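Local coordinates for protein H subunit of photosynthetic reaction center complex (Rhodopseudomonas palustris, PDB 6Z5S) that probably caps the cytoplasmic face of the membrane-bound photosynthetic reaction centre as its H subunit, anchored by a single transmembrane helix among bound lipids, at residues D[86-89]-D[94-97]; D[101-106]-D[239-244]. One frame throughout, in Å; residues are numbered along the deposited sequence.

Interaction 1: D[86-89]-D[94-97]; sequences TPAA and APFV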
loop_
_atom_site.group_PDB
_atom_site.type_symbol
_atom_site.label_atom_id
_atom_site.label_comp_id
_atom_site.label_asym_id
_atom_site.label_seq_id
_atom_site.Cartn_x
_atom_site.Cartn_y
_atom_site.Cartn_z
ATOM N N THR D 86 5.509 38.978 17.621
ATOM C CA THR D 86 4.377 39.857 17.847
ATOM C C THR D 86 3.373 39.723 16.712
ATOM O O THR D 86 3.761 39.613 15.549
ATOM C CB THR D 86 4.822 41.319 17.990
ATOM O OG1 THR D 86 3.685 42.131 18.295
ATOM C CG2 THR D 86 5.484 41.827 16.723
ATOM N N PRO D 87 2.082 39.702 17.019
ATOM C CA PRO D 87 1.084 39.491 15.966
ATOM C C PRO D 87 1.100 40.616 14.945
ATOM O O PRO D 87 1.082 41.797 15.293
ATOM C CB PRO D 87 -0.239 39.438 16.735
ATOM C CG PRO D 87 0.052 40.014 18.057
ATOM C CD PRO D 87 1.474 39.733 18.355
ATOM N N ALA D 88 1.144 40.234 13.672
ATOM C CA ALA D 88 1.119 41.197 12.582
ATOM C C ALA D 88 -0.234 41.865 12.420
ATOM O O ALA D 88 -0.354 42.786 11.608
ATOM C CB ALA D 88 1.507 40.516 11.274
ATOM N N ALA D 89 -1.246 41.430 13.164
ATOM C CA ALA D 89 -2.583 41.990 13.056
ATOM C C ALA D 89 -3.397 41.513 14.243
ATOM O O ALA D 89 -3.132 40.430 14.772
ATOM C CB ALA D 89 -3.252 41.572 11.743
ATOM N N ALA D 94 -3.918 35.680 12.321
ATOM C CA ALA D 94 -2.896 36.532 11.745
ATOM C C ALA D 94 -1.514 35.950 12.022
ATOM O O ALA D 94 -1.287 35.369 13.084
ATOM C CB ALA D 94 -2.990 37.940 12.314
ATOM N N PRO D 95 -0.580 36.080 11.090
ATOM C CA PRO D 95 0.776 35.593 11.333
ATOM C C PRO D 95 1.512 36.488 12.316
ATOM O O PRO D 95 1.070 37.579 12.670
ATOM C CB PRO D 95 1.418 35.634 9.948
ATOM C CG PRO D 95 0.678 36.683 9.240
ATOM C CD PRO D 95 -0.730 36.635 9.738
ATOM N N PHE D 96 2.656 36.000 12.767
ATOM C CA PHE D 96 3.480 36.730 13.710
ATOM C C PHE D 96 4.738 37.226 13.022
ATOM O O PHE D 96 5.174 36.676 12.010
ATOM C CB PHE D 96 3.851 35.863 14.905
ATOM C CG PHE D 96 2.683 35.472 15.738
ATOM C CD1 PHE D 96 1.970 34.328 15.453
ATOM C CD2 PHE D 96 2.293 36.246 16.805
ATOM C CE1 PHE D 96 0.893 33.964 16.216
ATOM C CE2 PHE D 96 1.215 35.886 17.570
ATOM C CZ PHE D 96 0.514 34.744 17.274
ATOM N N VAL D 97 5.306 38.288 13.578
ATOM C CA VAL D 97 6.503 38.924 13.055
ATOM C C VAL D 97 7.578 38.805 14.124
ATOM O O VAL D 97 7.301 39.072 15.295
ATOM C CB VAL D 97 6.267 40.401 12.697
ATOM C CG1 VAL D 97 7.541 41.030 12.204
ATOM C CG2 VAL D 97 5.179 40.517 11.661
#

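Interaction 2: D[101-106]-D[239-244]; sequences NPFADG and YGAGTL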
loop_
_atom_site.group_PDB
_atom_site.type_symbol
_atom_site.label_atom_id
_atom_site.label_comp_id
_atom_site.label_asym_id
_atom_site.label_seq_id
_atom_site.Cartn_x
_atom_site.Cartn_y
_atom_site.Cartn_z
ATOM N N ASN D 101 16.079 39.176 16.344
ATOM C CA ASN D 101 16.809 38.461 15.309
ATOM C C ASN D 101 16.321 37.021 15.268
ATOM O O ASN D 101 16.590 36.264 16.212
ATOM C CB ASN D 101 18.303 38.504 15.579
ATOM C CG ASN D 101 19.083 37.610 14.648
ATOM O OD1 ASN D 101 18.810 37.552 13.452
ATOM N ND2 ASN D 101 20.061 36.901 15.191
ATOM N N PRO D 102 15.630 36.594 14.213
ATOM C CA PRO D 102 15.056 35.241 14.213
ATOM C C PRO D 102 16.090 34.138 14.273
ATOM O O PRO D 102 15.729 32.988 14.542
ATOM C CB PRO D 102 14.270 35.199 12.900
ATOM C CG PRO D 102 14.940 36.194 12.040
ATOM C CD PRO D 102 15.401 37.290 12.940
ATOM N N PHE D 103 17.363 34.442 14.022
ATOM C CA PHE D 103 18.402 33.432 14.177
ATOM C C PHE D 103 18.681 33.156 15.644
ATOM O O PHE D 103 18.897 32.004 16.034
ATOM C CB PHE D 103 19.675 33.873 13.463
ATOM C CG PHE D 103 19.607 33.733 11.980
ATOM C CD1 PHE D 103 19.054 34.729 11.209
ATOM C CD2 PHE D 103 20.094 32.605 11.360
ATOM C CE1 PHE D 103 18.988 34.602 9.847
ATOM C CE2 PHE D 103 20.030 32.475 9.996
ATOM C CZ PHE D 103 19.479 33.476 9.241
ATOM N N ALA D 104 18.679 34.196 16.473
ATOM C CA ALA D 104 18.920 34.032 17.899
ATOM C C ALA D 104 17.651 33.733 18.679
ATOM O O ALA D 104 17.707 33.022 19.687
ATOM C CB ALA D 104 19.582 35.286 18.469
ATOM N N ASP D 105 16.510 34.257 18.237
ATOM C CA ASP D 105 15.265 34.011 18.949
ATOM C C ASP D 105 14.797 32.575 18.786
ATOM O O ASP D 105 14.180 32.018 19.700
ATOM C CB ASP D 105 14.183 34.962 18.455
ATOM C CG ASP D 105 14.612 36.405 18.512
ATOM O OD1 ASP D 105 15.620 36.699 19.183
ATOM O OD2 ASP D 105 13.947 37.244 17.873
ATOM N N GLY D 106 15.077 31.962 17.643
ATOM C CA GLY D 106 14.535 30.654 17.365
ATOM C C GLY D 106 13.052 30.723 17.083
ATOM O O GLY D 106 12.246 30.133 17.805
ATOM N N TYR D 239 20.326 26.847 11.178
ATOM C CA TYR D 239 20.471 26.704 9.736
ATOM C C TYR D 239 19.137 26.783 9.007
ATOM O O TYR D 239 19.085 27.286 7.882
ATOM C CB TYR D 239 21.182 25.400 9.406
ATOM C CG TYR D 239 22.659 25.491 9.654
ATOM C CD1 TYR D 239 23.503 26.056 8.719
ATOM C CD2 TYR D 239 23.207 25.037 10.836
ATOM C CE1 TYR D 239 24.854 26.147 8.951
ATOM C CE2 TYR D 239 24.550 25.121 11.073
ATOM C CZ TYR D 239 25.368 25.677 10.130
ATOM O OH TYR D 239 26.711 25.758 10.382
ATOM N N GLY D 240 18.055 26.307 9.618
ATOM C CA GLY D 240 16.751 26.441 9.002
ATOM C C GLY D 240 16.238 27.861 8.958
ATOM O O GLY D 240 15.430 28.187 8.086
ATOM N N ALA D 241 16.673 28.707 9.890
ATOM C CA ALA D 241 16.253 30.102 9.864
ATOM C C ALA D 241 16.662 30.782 8.570
ATOM O O ALA D 241 15.934 31.638 8.060
ATOM C CB ALA D 241 16.835 30.851 11.058
ATOM N N GLY D 242 17.814 30.407 8.019
ATOM C CA GLY D 242 18.277 31.014 6.791
ATOM C C GLY D 242 17.399 30.736 5.595
ATOM O O GLY D 242 17.445 31.489 4.620
ATOM N N THR D 243 16.597 29.675 5.646
ATOM C CA THR D 243 15.714 29.366 4.530
ATOM C C THR D 243 14.664 30.440 4.314
ATOM O O THR D 243 14.051 30.486 3.245
ATOM C CB THR D 243 15.030 28.017 4.750
ATOM O OG1 THR D 243 13.999 28.159 5.733
ATOM C CG2 THR D 243 16.031 26.981 5.222
ATOM N N LEU D 244 14.446 31.309 5.293
ATOM C CA LEU D 244 13.431 32.337 5.151
ATOM C C LEU D 244 13.981 33.718 5.470
ATOM O O LEU D 244 13.514 34.715 4.917
ATOM C CB LEU D 244 12.243 32.031 6.056
ATOM C CG LEU D 244 10.935 32.722 5.693
ATOM C CD1 LEU D 244 10.347 32.095 4.454
ATOM C CD2 LEU D 244 9.963 32.644 6.842
#

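Interaction 1: D[86-89]-D[94-97]
Val97 and Thr86 face each other as an antiparallel hydrogen-bonded pair, each giving its N-H to the other's carbonyl, somewhat tilted from its plane: Thr86 N reaches Val97 O at 2.9 Å, and Val97 N reaches Thr86 O at 2.8 Å. With CG1 of Val97 anti to the backbone N (chi1 178°), CG2 is the branch that meets Ala88 CB, at 3.7 Å, while CG2 of Thr86 packs against the Val97 carbonyl oxygen. Strands 85-87 and 96-98 thus form a beta hairpin, a two-stranded sheet in the N-terminal region of the H chain. Pro87 has no N-H to give, but it sits at a non-hydrogen-bonded site opposite Phe96. Their side chains diverge, yet the Phe96 ring still reaches Pro87, its CD2 3.5 Å from Pro87 N in an oblique approach. Beyond it, Ala88 N donates to Pro95 O at 2.8 Å, nearly straight at 165° and in the carbonyl plane, extending the ladder past the strand ends. Further toward the turn, Ala89 CB and Ala94 CB meet at 3.7 Å. Phe96 also makes backbone hydrogen bonds to a chain of another protein, and Phe96 and Val97 each pack on a basic side chain there.

Interaction 2: D[101-106]-D[239-244]
Phe103 laying its ring against Ala241 and the backbone of Gly242 is an aromatic-on-helix contact, joining the short helix 102-105 to the C-terminal part of helix 229-245, far apart in sequence. Phe103 carries nearly all of it. Its CG stands anti to the carbonyl carbon (chi1 -76°), which brings the far end of the ring closer to the long helix than its stem. Ala241 points its CB over one face of the ring, 3.9 Å from the centroid and 20° off the ring normal, a CH-pi contact displaced toward the rim beside CD2 and CE2. Gly242 continues the surface: Phe103 CZ lies 3.7 Å from Gly242 CA, and Phe103 CE2 approaches Gly242 N obliquely at 3.6 Å. With no side chain on Gly242, the ring meets backbone atoms directly. Trimming Phe103 to an alanine would probably leave the Ala241 methyl without its aromatic cover and open a gap beside Gly242. One turn of the long helix is tied by Thr243, whose OG1 donates to Gly240 O at 2.8 Å; the same oxygen also accepts from Thr243 N. Around the Phe103 ring, Tyr238 meets it edge-to-face and Tyr245 touches both Phe103 and Pro102; both tyrosines belong to helix 229-245. Arg80 binds the carbonyls of Asp105 and Gly106 at the end of the short helix, while Tyr239 anchors helix 229-245 to strand 188-192 through its hydroxyl bond to Leu190 O.

Overall arrangement
Interaction 1 joins neighbours in sequence by backbone hydrogen bonds, and its side chains add small apolar touches; interaction 2 joins helices more than 130 residues apart through an aromatic ring and has no such bonds between its segments. The centre of interaction 1 is about 23 Å from the centre of the chain; that of interaction 2 is about 13 Å from it. Neither is fully core: each includes two buried residues, but Pro87 and Ala88 of interaction 1 are exposed, whereas interaction 2 has no exposed residue among those that touch. They hold different elements, yet strand 96-98 is followed in the chain by helix 102-105, and the centres of the two contacts are about 17 Å apart. Both also border a chain of another protein.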